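Local coordinates for endoglucanase (Fervidobacterium pennivorans DSM 9078, PDB 6KDD), which probably hydrolyses beta-1,4-glucosidic bonds in cellulose and related beta-glucans, as a TIM-barrel glycosidase of glycosyl hydrolase family 5, at residues E31-F34 and E35-G39. Sequence-based numbering, arbitrary orientation.
Sequences EAPF and EGAWG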
loop_
_atom_site.group_PDB
_atom_site.type_symbol
_atom_site.label_atom_id
_atom_site.label_comp_id
_atom_site.label_asym_id
_atom_site.label_seq_id
_atom_site.Cartn_x
_atom_site.Cartn_y
_atom_site.Cartn_z
ATOM N N GLU A 31 -3.019 -11.115 0.396
ATOM C CA GLU A 31 -3.425 -10.711 -0.948
ATOM C C GLU A 31 -3.130 -11.816 -1.973
ATOM O O GLU A 31 -3.359 -11.625 -3.180
ATOM C CB GLU A 31 -2.777 -9.360 -1.315
ATOM C CG GLU A 31 -1.312 -9.443 -1.798
ATOM C CD GLU A 31 -0.203 -9.694 -0.782
ATOM O OE1 GLU A 31 -0.494 -10.236 0.322
ATOM O OE2 GLU A 31 0.972 -9.312 -1.084
ATOM N N ALA A 32 -2.614 -12.953 -1.490
ATOM C CA ALA A 32 -2.430 -14.142 -2.326
ATOM C C ALA A 32 -3.803 -14.795 -2.485
ATOM O O ALA A 32 -4.758 -14.368 -1.822
ATOM C CB ALA A 32 -1.473 -15.083 -1.635
ATOM N N PRO A 33 -4.013 -15.815 -3.356
ATOM C CA PRO A 33 -5.349 -16.424 -3.486
ATOM C C PRO A 33 -5.820 -17.032 -2.166
ATOM O O PRO A 33 -7.020 -17.043 -1.886
ATOM C CB PRO A 33 -5.137 -17.493 -4.605
ATOM C CG PRO A 33 -3.993 -16.920 -5.418
ATOM C CD PRO A 33 -3.053 -16.378 -4.335
ATOM N N PHE A 34 -4.878 -17.480 -1.329
ATOM C CA PHE A 34 -5.179 -17.760 0.074
ATOM C C PHE A 34 -3.924 -17.470 0.879
ATOM O O PHE A 34 -2.812 -17.495 0.338
ATOM C CB PHE A 34 -5.620 -19.230 0.298
ATOM C CG PHE A 34 -4.652 -20.271 -0.232
ATOM C CD1 PHE A 34 -3.579 -20.716 0.539
ATOM C CD2 PHE A 34 -4.832 -20.838 -1.494
ATOM C CE1 PHE A 34 -2.696 -21.667 0.063
ATOM C CE2 PHE A 34 -3.927 -21.786 -1.973
ATOM C CZ PHE A 34 -2.883 -22.222 -1.193
ATOM N N GLU A 35 -4.081 -17.331 2.193
ATOM C CA GLU A 35 -2.938 -16.966 3.044
ATOM C C GLU A 35 -1.899 -18.077 3.103
ATOM O O GLU A 35 -2.200 -19.226 3.455
ATOM C CB GLU A 35 -3.383 -16.634 4.481
ATOM C CG GLU A 35 -2.318 -15.857 5.253
ATOM C CD GLU A 35 -2.667 -15.506 6.706
ATOM O OE1 GLU A 35 -3.796 -15.855 7.163
ATOM O OE2 GLU A 35 -1.827 -14.860 7.362
ATOM N N GLY A 36 -0.652 -17.715 2.797
ATOM C CA GLY A 36 0.484 -18.639 2.818
ATOM C C GLY A 36 0.857 -19.137 1.414
ATOM O O GLY A 36 1.961 -19.600 1.210
ATOM N N ALA A 37 -0.048 -19.036 0.437
ATOM C CA ALA A 37 0.256 -19.474 -0.917
ATOM C C ALA A 37 1.513 -18.785 -1.454
ATOM O O ALA A 37 2.218 -19.375 -2.281
ATOM C CB ALA A 37 -0.919 -19.196 -1.816
ATOM N N TRP A 38 1.764 -17.518 -1.038
ATOM C CA TRP A 38 2.863 -16.775 -1.642
ATOM C C TRP A 38 4.007 -16.655 -0.643
ATOM O O TRP A 38 4.880 -15.838 -0.840
ATOM C CB TRP A 38 2.408 -15.390 -2.136
ATOM C CG TRP A 38 1.567 -15.419 -3.371
ATOM C CD1 TRP A 38 1.254 -16.507 -4.136
ATOM C CD2 TRP A 38 0.978 -14.292 -4.024
ATOM N NE1 TRP A 38 0.499 -16.138 -5.204
ATOM C CE2 TRP A 38 0.316 -14.785 -5.171
ATOM C CE3 TRP A 38 0.925 -12.918 -3.732
ATOM C CZ2 TRP A 38 -0.351 -13.943 -6.057
ATOM C CZ3 TRP A 38 0.269 -12.094 -4.625
ATOM C CH2 TRP A 38 -0.353 -12.589 -5.767
ATOM N N GLY A 39 3.970 -17.422 0.449
ATOM C CA GLY A 39 5.195 -17.630 1.206
ATOM C C GLY A 39 5.110 -17.047 2.616
ATOM O O GLY A 39 5.971 -17.354 3.436
#
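Phe-34 and Ala-37 close a type II beta turn, in which Ala-37 N donates to Phe-34 O at 3.2 Å and 158°, and a type I turn from Gly-36 to Gly-39 overlaps it, sharing Gly-36 and Ala-37. Gly-36 takes the positive phi of the third position of the first turn. The two turns fold the chain back, so that Ala-37 and Trp-38 meet the residues just before them.

Ala-37 CB sits over one face of the Phe-34 ring, 3.7 Å from its centroid. Phe-34 CG lies between its own backbone N and carbonyl carbon (chi1 54°), which folds the ring over the turn. A second CH-pi contact has Ala-32 CB over the five-membered ring of Trp-38, 3.7 Å from the centroid. Pro-33 CD approaches the indole obliquely, 3.7 Å from Trp-38 NE1. Trp-38 CG is anti to its carbonyl carbon (chi1 -73°), and this swings the indole against Ala-32 and Pro-33. Ala-32 CB also touches Ala-37 CB at 4.2 Å, joining the two clusters.

The carboxylate of Glu-35 forms a salt bridge with Arg-83 and accepts a hydrogen bond from Ile-42 N, while that of Glu-31 accepts from Asn-28 N and Ala-29 N. The Trp-38 ring also meets His-104, which, with Arg-63, hydrogen-bonds Glu-31 O.

The loop follows the first barrel strand, 22-25, at the C-terminal end of the barrel, where family 5 enzymes bind substrate. One backbone bond and two methyl-on-ring contacts join its halves, so the local fold rests largely on apolar packing.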